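PDB 1YDG: trp repressor binding protein WrbA from Deinococcus radiodurans, which catalyses the transfer of electrons from NADH or NADPH to quinones, giving quinols, as a tetrameric flavoprotein that binds one FMN per subunit. Local coordinates for residues A10-S15 against I82-P87; L41-T46 against S95-F100; F118-S123 against T133-L138. One frame throughout, in Å; residues are numbered along the deposited sequence.

Interaction 1 of 3, residues A10-S15 against I82-P87; sequences AIVFYS and IVFSSP. With SO4 (sulfate ion), chain J.
Ile-82 pairs with Ala-10 on two neighbouring parallel strands, and from there the register runs residue for residue. Val-83 bonds through both N and O: its N donates to Ala-10 O at 2.9 Å, and its O receives Val-12 N at 2.8 Å, both bonds close to straight. Its side chain lies next to that of Ile-11, whose CD1 comes back to within 3.8 Å of Val-83 CB, on the face that helix 19-33 covers. Phe-84 points to the other face alongside Val-12. With CG anti to the carbonyl carbon (chi1 -85°), its ring swings back to Val-12, and CD1 sits 3.8 Å from Val-12 CB; helix 95-102 packs over this pair. Ser-85 repeats the pattern of Val-83, its N bonding to Val-12 O and its O taking Tyr-14 N at 2.9 Å. Beyond it the strands separate, and a water bridges Ser-85 OG and Tyr-14 O. Pro-87 has no N-H to offer; its CD meets the edge of the Tyr-14 ring, near the ring plane, 3.8 Å from CD2. Pro-87 CB also approaches a sulfate whose O4 accepts from Ser-15 OG at 2.7 Å. The backbone N atoms of Ser-16, Thr-19 and Gly-20 and the hydroxyl of Thr-17 also bind the sulfate, consistent with the FMN phosphate loop following the first strand of a flavodoxin-like fold.

Interaction 2 of 3, residues L41-T46 against S95-F100; sequences LKVRET and SQMRAF
The side-chain amide of Gln-96 and the carboxylate of Glu-45 meet with their planes turned 78° apart. Gln-96 NE2 lies 2.9 Å from Glu-45 OE1, which accepts through its syn lone pair, and the bond is nearly straight (168°) and close to the amide plane. Both chains are bent at chi2; for Glu-45, whose CB points away from the helix, the turn of 58° brings the carboxylate back to it. The other oxygen, OE2, is held by Tyr-14 OH and Trp-58 NE1, so the carboxylate is fixed from several directions. Thr-46 crosses the stem of the glutamine, its OG1 3.2 Å from Gln-96 CG. In the flavodoxin-like fold this is where the loop leaving strand 37-42 passes the first turn of helix 95-102, a helix packed on one face of the central sheet, running roughly antiparallel to its neighbouring strands. Deeper in, Val-43 points toward the helix with its two methyls divided: CG1, anti to the backbone N, presses on Gln-96 O at 3.2 Å and approaches Phe-100 CB, while CG2 meets Met-97 CE at 3.9 Å, the two side chains crossing at about a right angle. One water donates to both Arg-44 O and Gln-96 O, linking the backbones at 2.7 Å and 2.8 Å. A second subunit also reaches this helix, its Asp-102 accepting from Ser-95 N.

Interaction 3 of 3, residues F118-S123 against T133-L138; sequences FSAMTS and TTLQTL
Leu-135 has its CG anti to the carbonyl carbon (chi1 -62°), which carries the branched end back from a CB that does not itself point at the strand and lays CD2 over the backbone at Ala-120 and Met-121. Thr-122 has OG1 anti to its backbone N (chi1 -166°), leaving CG2 between N and the carbonyl carbon and turned to the helix. Leu-135 CD2 stands 3.5 Å from Met-121 N, and Thr-122 CG2 is 3.6 Å from Leu-135 CG. On its other branch, Thr-122 OG1 meets the methyl CG2 of Thr-134 at 3.5 Å, a van der Waals contact, this hydroxyl being bonded to Ser-86 O on the next strand and the Thr-134 hydroxyl to Thr-88. Ala-120 is small enough for two leucines to approach it together, its CB 3.9 Å from Leu-135 CD2 and 4.1 Å from Leu-138 CD1. Near the strand's start the Phe-118 ring, which packs edge-to-face against Phe-84, places CE2 3.6 Å from Leu-138 O, the carbonyl lying oblique to the ring. No hydrogen bond joins the segments; side chains pack on each other and on backbone atoms. Strand and helix run roughly antiparallel, at 151° with axes 8.0 Å apart, as expected for the first two elements of the beta-alpha-beta unit 117-124, 131-144, 148-149, whose first strand carries Ser-123 of the FMN site near its C-terminal end.

In the fold
From the N terminus, strand 8-13 comes first, and interaction 1 closes a long loop by setting it beside strand 81-89, with helices and strand 37-42 in between. Interaction 2 starts inside that loop, at 41-46, and ends beyond it, at 95-100, so the two cross; they meet where Phe-13 O reaches Val-43 N. Interaction 3 follows in series, a short local closure between strand 117-124 and the next helix, joined to interaction 1 through Phe-84 O with Met-121 N. Together they join strands 8-13 and 81-89 within the sheet and pack helices 95-102 and 131-144 against it, and the second subunit touches interactions 2 and 3.

Interaction 1 of 3, residues A10-S15 against I82-P87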
loop_
_atom_site.group_PDB
_atom_site.type_symbol
_atom_site.label_atom_id
_atom_site.label_comp_id
_atom_site.label_asym_id
_atom_site.label_seq_id
_atom_site.Cartn_x
_atom_site.Cartn_y
_atom_site.Cartn_z
ATOM N N ALA B 10 -7.938 2.005 24.428
ATOM C CA ALA B 10 -6.541 2.416 24.551
ATOM C C ALA B 10 -6.152 3.276 23.364
ATOM O O ALA B 10 -6.253 2.827 22.212
ATOM C CB ALA B 10 -5.632 1.205 24.608
ATOM N N ILE B 11 -5.690 4.493 23.651
ATOM C CA ILE B 11 -5.104 5.390 22.648
ATOM C C ILE B 11 -3.604 5.318 22.833
ATOM O O ILE B 11 -3.089 5.798 23.850
ATOM C CB ILE B 11 -5.550 6.859 22.835
ATOM C CG1 ILE B 11 -7.072 6.988 23.027
ATOM C CG2 ILE B 11 -5.073 7.730 21.678
ATOM C CD1 ILE B 11 -7.891 6.435 21.920
ATOM N N VAL B 12 -2.913 4.691 21.880
ATOM C CA VAL B 12 -1.458 4.526 21.913
ATOM C C VAL B 12 -0.882 5.424 20.817
ATOM O O VAL B 12 -1.227 5.285 19.625
ATOM C CB VAL B 12 -1.015 3.063 21.672
ATOM C CG1 VAL B 12 0.504 2.944 21.701
ATOM C CG2 VAL B 12 -1.630 2.141 22.691
ATOM N N PHE B 13 -0.069 6.389 21.228
ATOM C CA PHE B 13 0.420 7.415 20.318
ATOM C C PHE B 13 1.902 7.650 20.534
ATOM O O PHE B 13 2.408 7.576 21.671
ATOM C CB PHE B 13 -0.361 8.726 20.492
ATOM C CG PHE B 13 0.029 9.498 21.721
ATOM C CD1 PHE B 13 0.958 10.530 21.640
ATOM C CD2 PHE B 13 -0.488 9.151 22.955
ATOM C CE1 PHE B 13 1.346 11.216 22.759
ATOM C CE2 PHE B 13 -0.101 9.836 24.099
ATOM C CZ PHE B 13 0.815 10.863 24.006
ATOM N N TYR B 14 2.610 7.864 19.432
ATOM C CA TYR B 14 3.940 8.434 19.475
ATOM C C TYR B 14 3.855 9.903 19.071
ATOM O O TYR B 14 3.097 10.262 18.162
ATOM C CB TYR B 14 4.940 7.705 18.563
ATOM C CG TYR B 14 6.267 8.398 18.663
ATOM C CD1 TYR B 14 7.016 8.312 19.823
ATOM C CD2 TYR B 14 6.695 9.270 17.664
ATOM C CE1 TYR B 14 8.216 9.020 19.961
ATOM C CE2 TYR B 14 7.878 10.002 17.794
ATOM C CZ TYR B 14 8.633 9.864 18.949
ATOM O OH TYR B 14 9.785 10.569 19.094
ATOM N N SER B 15 4.633 10.747 19.744
ATOM C CA SER B 15 4.738 12.161 19.397
ATOM C C SER B 15 6.147 12.659 19.725
ATOM O O SER B 15 6.619 12.487 20.863
ATOM C CB SER B 15 3.691 12.981 20.166
ATOM O OG SER B 15 3.704 14.336 19.732
ATOM N N ILE B 82 -8.759 -0.275 20.099
ATOM C CA ILE B 82 -7.433 0.314 20.016
ATOM C C ILE B 82 -7.324 1.411 18.972
ATOM O O ILE B 82 -7.769 1.243 17.832
ATOM C CB ILE B 82 -6.391 -0.770 19.645
ATOM C CG1 ILE B 82 -6.292 -1.803 20.769
ATOM C CG2 ILE B 82 -5.030 -0.117 19.329
ATOM C CD1 ILE B 82 -5.781 -3.198 20.338
ATOM N N VAL B 83 -6.701 2.524 19.348
ATOM C CA VAL B 83 -6.289 3.526 18.370
ATOM C C VAL B 83 -4.790 3.698 18.458
ATOM O O VAL B 83 -4.264 3.868 19.559
ATOM C CB VAL B 83 -6.971 4.914 18.598
ATOM C CG1 VAL B 83 -6.430 5.974 17.647
ATOM C CG2 VAL B 83 -8.490 4.827 18.488
ATOM N N PHE B 84 -4.132 3.674 17.282
ATOM C CA PHE B 84 -2.702 3.991 17.103
ATOM C C PHE B 84 -2.534 5.309 16.343
ATOM O O PHE B 84 -3.180 5.529 15.304
ATOM C CB PHE B 84 -2.010 2.900 16.260
ATOM C CG PHE B 84 -1.542 1.709 17.039
ATOM C CD1 PHE B 84 -2.005 1.451 18.329
ATOM C CD2 PHE B 84 -0.674 0.811 16.460
ATOM C CE1 PHE B 84 -1.575 0.322 19.034
ATOM C CE2 PHE B 84 -0.241 -0.317 17.163
ATOM C CZ PHE B 84 -0.695 -0.556 18.435
ATOM N N SER B 85 -1.663 6.162 16.856
ATOM C CA SER B 85 -1.325 7.425 16.231
ATOM C C SER B 85 0.184 7.559 16.138
ATOM O O SER B 85 0.895 7.407 17.138
ATOM C CB SER B 85 -1.932 8.591 17.026
ATOM O OG SER B 85 -1.673 9.826 16.393
ATOM N N SER B 86 0.678 7.821 14.933
ATOM C CA SER B 86 2.082 8.109 14.719
ATOM C C SER B 86 2.284 9.208 13.698
ATOM O O SER B 86 1.637 9.171 12.662
ATOM C CB SER B 86 2.784 6.867 14.177
ATOM O OG SER B 86 4.131 7.158 13.937
ATOM N N PRO B 87 3.249 10.116 13.926
ATOM C CA PRO B 87 3.606 10.982 12.802
ATOM C C PRO B 87 4.223 10.137 11.705
ATOM O O PRO B 87 4.733 9.040 11.963
ATOM C CB PRO B 87 4.629 11.965 13.384
ATOM C CG PRO B 87 5.085 11.364 14.682
ATOM C CD PRO B 87 4.094 10.341 15.114
HETATM S S SO4 J . 4.534 15.107 16.257
HETATM O O1 SO4 J . 4.496 16.521 16.634
HETATM O O2 SO4 J . 4.138 14.953 14.873
HETATM O O3 SO4 J . 5.904 14.639 16.463
HETATM O O4 SO4 J . 3.585 14.360 17.072
HETATM O O HOH W 1 1.041 10.618 16.487
#

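Interaction 2 of 3, residues L41-T46 against S95-F100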
loop_
_atom_site.group_PDB
_atom_site.type_symbol
_atom_site.label_atom_id
_atom_site.label_comp_id
_atom_site.label_asym_id
_atom_site.label_seq_id
_atom_site.Cartn_x
_atom_site.Cartn_y
_atom_site.Cartn_z
ATOM N N LEU B 41 -1.940 6.647 26.349
ATOM C CA LEU B 41 -0.660 5.961 26.548
ATOM C C LEU B 41 0.351 6.411 25.513
ATOM O O LEU B 41 0.111 6.342 24.301
ATOM C CB LEU B 41 -0.863 4.452 26.415
ATOM C CG LEU B 41 -1.897 3.848 27.365
ATOM C CD1 LEU B 41 -2.398 2.541 26.797
ATOM C CD2 LEU B 41 -1.316 3.665 28.749
ATOM N N LYS B 42 1.510 6.846 25.974
ATOM C CA LYS B 42 2.553 7.284 25.048
ATOM C C LYS B 42 3.481 6.132 24.692
ATOM O O LYS B 42 3.755 5.221 25.505
ATOM C CB LYS B 42 3.337 8.471 25.634
ATOM C CG LYS B 42 4.242 8.106 26.783
ATOM C CD LYS B 42 4.912 9.301 27.443
ATOM C CE LYS B 42 5.808 8.828 28.608
ATOM N NZ LYS B 42 5.967 9.857 29.684
ATOM N N VAL B 43 3.994 6.184 23.472
ATOM C CA VAL B 43 4.983 5.231 23.019
ATOM C C VAL B 43 6.363 5.657 23.540
ATOM O O VAL B 43 6.791 6.795 23.364
ATOM C CB VAL B 43 4.989 5.110 21.458
ATOM C CG1 VAL B 43 6.183 4.312 20.967
ATOM C CG2 VAL B 43 3.692 4.482 20.941
ATOM N N ARG B 44 7.067 4.705 24.127
ATOM C CA ARG B 44 8.427 4.913 24.618
ATOM C C ARG B 44 9.321 5.573 23.578
ATOM O O ARG B 44 9.372 5.165 22.402
ATOM C CB ARG B 44 9.072 3.594 25.055
ATOM C CG ARG B 44 10.413 3.790 25.726
ATOM C CD ARG B 44 11.137 2.503 26.024
ATOM N NE ARG B 44 10.523 1.828 27.161
ATOM C CZ ARG B 44 11.113 0.884 27.896
ATOM N NH1 ARG B 44 12.349 0.460 27.608
ATOM N NH2 ARG B 44 10.452 0.338 28.922
ATOM N N GLU B 45 10.033 6.590 24.048
ATOM C CA GLU B 45 10.968 7.335 23.244
ATOM C C GLU B 45 12.286 6.591 23.207
ATOM O O GLU B 45 12.861 6.259 24.246
ATOM C CB GLU B 45 11.148 8.744 23.837
ATOM C CG GLU B 45 12.122 9.601 23.107
ATOM C CD GLU B 45 11.726 9.772 21.658
ATOM O OE1 GLU B 45 12.295 9.059 20.811
ATOM O OE2 GLU B 45 10.808 10.559 21.400
ATOM N N THR B 46 12.765 6.313 22.006
ATOM C CA THR B 46 14.035 5.633 21.829
ATOM C C THR B 46 15.173 6.566 21.410
ATOM O O THR B 46 16.345 6.180 21.503
ATOM C CB THR B 46 13.904 4.526 20.770
ATOM O OG1 THR B 46 13.474 5.112 19.541
ATOM C CG2 THR B 46 12.872 3.491 21.204
ATOM N N SER B 95 9.994 4.711 13.849
ATOM C CA SER B 95 10.647 3.554 14.457
ATOM C C SER B 95 10.179 3.343 15.899
ATOM O O SER B 95 10.101 2.211 16.362
ATOM C CB SER B 95 12.175 3.681 14.410
ATOM O OG SER B 95 12.612 4.833 15.099
ATOM N N GLN B 96 9.819 4.422 16.592
ATOM C CA GLN B 96 9.403 4.314 17.986
ATOM C C GLN B 96 8.087 3.525 18.063
ATOM O O GLN B 96 7.924 2.627 18.902
ATOM C CB GLN B 96 9.271 5.706 18.633
ATOM C CG GLN B 96 10.600 6.453 18.836
ATOM C CD GLN B 96 10.956 7.425 17.703
ATOM O OE1 GLN B 96 10.548 7.238 16.550
ATOM N NE2 GLN B 96 11.714 8.476 18.038
ATOM N N MET B 97 7.160 3.836 17.160
ATOM C CA MET B 97 5.915 3.113 17.086
ATOM C C MET B 97 6.183 1.678 16.643
ATOM O O MET B 97 5.677 0.741 17.252
ATOM C CB MET B 97 4.935 3.815 16.146
ATOM C CG MET B 97 3.632 3.041 15.865
ATOM S SD MET B 97 2.588 2.738 17.288
ATOM C CE MET B 97 1.732 4.273 17.584
ATOM N N ARG B 98 6.985 1.493 15.600
ATOM C CA ARG B 98 7.325 0.121 15.181
ATOM C C ARG B 98 8.019 -0.666 16.304
ATOM O O ARG B 98 7.813 -1.853 16.418
ATOM C CB ARG B 98 8.198 0.093 13.935
ATOM C CG ARG B 98 7.589 0.730 12.679
ATOM C CD ARG B 98 6.192 0.264 12.331
ATOM N NE ARG B 98 6.077 -1.188 12.179
ATOM C CZ ARG B 98 5.039 -1.817 11.626
ATOM N NH1 ARG B 98 4.012 -1.133 11.118
ATOM N NH2 ARG B 98 5.034 -3.142 11.555
ATOM N N ALA B 99 8.871 -0.017 17.091
ATOM C CA ALA B 99 9.527 -0.703 18.211
ATOM C C ALA B 99 8.497 -1.242 19.178
ATOM O O ALA B 99 8.635 -2.366 19.647
ATOM C CB ALA B 99 10.493 0.211 18.926
ATOM N N PHE B 100 7.458 -0.440 19.455
ATOM C CA PHE B 100 6.351 -0.865 20.284
ATOM C C PHE B 100 5.639 -2.057 19.663
ATOM O O PHE B 100 5.400 -3.059 20.310
ATOM C CB PHE B 100 5.336 0.263 20.504
ATOM C CG PHE B 100 4.132 -0.192 21.251
ATOM C CD1 PHE B 100 4.254 -0.665 22.561
ATOM C CD2 PHE B 100 2.897 -0.222 20.648
ATOM C CE1 PHE B 100 3.131 -1.131 23.257
ATOM C CE2 PHE B 100 1.802 -0.691 21.322
ATOM C CZ PHE B 100 1.913 -1.146 22.625
HETATM O O HOH W 2 9.110 2.683 21.443
#

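Interaction 3 of 3, residues F118-S123 against T133-L138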
loop_
_atom_site.group_PDB
_atom_site.type_symbol
_atom_site.label_atom_id
_atom_site.label_comp_id
_atom_site.label_asym_id
_atom_site.label_seq_id
_atom_site.Cartn_x
_atom_site.Cartn_y
_atom_site.Cartn_z
ATOM N N PHE B 118 -9.808 -1.598 15.781
ATOM C CA PHE B 118 -8.598 -0.878 15.483
ATOM C C PHE B 118 -8.853 0.223 14.479
ATOM O O PHE B 118 -9.437 -0.022 13.422
ATOM C CB PHE B 118 -7.569 -1.797 14.868
ATOM C CG PHE B 118 -6.249 -1.133 14.641
ATOM C CD1 PHE B 118 -5.314 -1.065 15.670
ATOM C CD2 PHE B 118 -5.950 -0.534 13.422
ATOM C CE1 PHE B 118 -4.077 -0.438 15.471
ATOM C CE2 PHE B 118 -4.720 0.093 13.212
ATOM C CZ PHE B 118 -3.784 0.152 14.249
ATOM N N SER B 119 -8.384 1.425 14.798
ATOM C CA SER B 119 -8.279 2.498 13.805
ATOM C C SER B 119 -7.000 3.281 14.077
ATOM O O SER B 119 -6.323 3.052 15.086
ATOM C CB SER B 119 -9.504 3.410 13.842
ATOM O OG SER B 119 -9.403 4.371 14.863
ATOM N N ALA B 120 -6.640 4.165 13.158
ATOM C CA ALA B 120 -5.352 4.821 13.233
ATOM C C ALA B 120 -5.423 6.289 12.830
ATOM O O ALA B 120 -6.359 6.720 12.169
ATOM C CB ALA B 120 -4.341 4.069 12.363
ATOM N N MET B 121 -4.416 7.043 13.252
ATOM C CA MET B 121 -4.318 8.483 13.009
ATOM C C MET B 121 -2.872 8.808 12.748
ATOM O O MET B 121 -1.965 8.064 13.157
ATOM C CB MET B 121 -4.774 9.311 14.217
ATOM C CG MET B 121 -6.191 9.072 14.676
ATOM S SD MET B 121 -6.707 10.149 16.046
ATOM C CE MET B 121 -5.421 9.903 17.235
ATOM N N THR B 122 -2.649 9.913 12.056
ATOM C CA THR B 122 -1.298 10.319 11.721
ATOM C C THR B 122 -1.137 11.829 11.501
ATOM O O THR B 122 -2.103 12.601 11.567
ATOM C CB THR B 122 -0.817 9.530 10.473
ATOM O OG1 THR B 122 0.602 9.656 10.320
ATOM C CG2 THR B 122 -1.552 10.003 9.210
ATOM N N SER B 123 0.101 12.225 11.232
ATOM C CA SER B 123 0.413 13.586 10.778
ATOM C C SER B 123 1.685 13.662 9.945
ATOM O O SER B 123 2.544 12.785 10.018
ATOM C CB SER B 123 0.581 14.517 11.969
ATOM O OG SER B 123 1.627 14.056 12.784
ATOM N N THR B 133 -0.202 6.597 3.409
ATOM C CA THR B 133 0.549 5.365 3.433
ATOM C C THR B 133 0.867 4.974 4.897
ATOM O O THR B 133 0.868 3.786 5.219
ATOM C CB THR B 133 1.765 5.389 2.505
ATOM O OG1 THR B 133 2.637 6.468 2.862
ATOM C CG2 THR B 133 1.315 5.558 1.023
ATOM N N THR B 134 1.062 5.960 5.778
ATOM C CA THR B 134 1.394 5.679 7.185
ATOM C C THR B 134 0.231 4.981 7.825
ATOM O O THR B 134 0.418 3.990 8.523
ATOM C CB THR B 134 1.722 6.945 7.987
ATOM O OG1 THR B 134 2.846 7.612 7.393
ATOM C CG2 THR B 134 2.051 6.616 9.444
ATOM N N LEU B 135 -0.980 5.482 7.568
ATOM C CA LEU B 135 -2.180 4.839 8.071
ATOM C C LEU B 135 -2.311 3.415 7.509
ATOM O O LEU B 135 -2.558 2.458 8.253
ATOM C CB LEU B 135 -3.409 5.668 7.721
ATOM C CG LEU B 135 -3.421 7.075 8.327
ATOM C CD1 LEU B 135 -4.508 7.909 7.701
ATOM C CD2 LEU B 135 -3.614 6.997 9.852
ATOM N N GLN B 136 -2.155 3.277 6.201
ATOM C CA GLN B 136 -2.216 1.974 5.550
ATOM C C GLN B 136 -1.284 0.950 6.209
ATOM O O GLN B 136 -1.697 -0.170 6.491
ATOM C CB GLN B 136 -1.852 2.097 4.077
ATOM C CG GLN B 136 -1.714 0.749 3.347
ATOM C CD GLN B 136 -1.335 0.910 1.850
ATOM O OE1 GLN B 136 -0.202 1.278 1.503
ATOM N NE2 GLN B 136 -2.277 0.605 0.981
ATOM N N THR B 137 -0.031 1.324 6.432
ATOM C CA THR B 137 0.925 0.393 7.046
ATOM C C THR B 137 0.453 -0.046 8.431
ATOM O O THR B 137 0.660 -1.197 8.838
ATOM C CB THR B 137 2.336 0.975 7.158
ATOM O OG1 THR B 137 2.330 2.121 8.014
ATOM C CG2 THR B 137 2.861 1.392 5.808
ATOM N N LEU B 138 -0.205 0.860 9.142
ATOM C CA LEU B 138 -0.723 0.558 10.484
ATOM C C LEU B 138 -1.926 -0.385 10.446
ATOM O O LEU B 138 -2.034 -1.303 11.278
ATOM C CB LEU B 138 -1.059 1.857 11.223
ATOM C CG LEU B 138 0.160 2.707 11.615
ATOM C CD1 LEU B 138 -0.289 4.024 12.234
ATOM C CD2 LEU B 138 1.118 1.954 12.583
#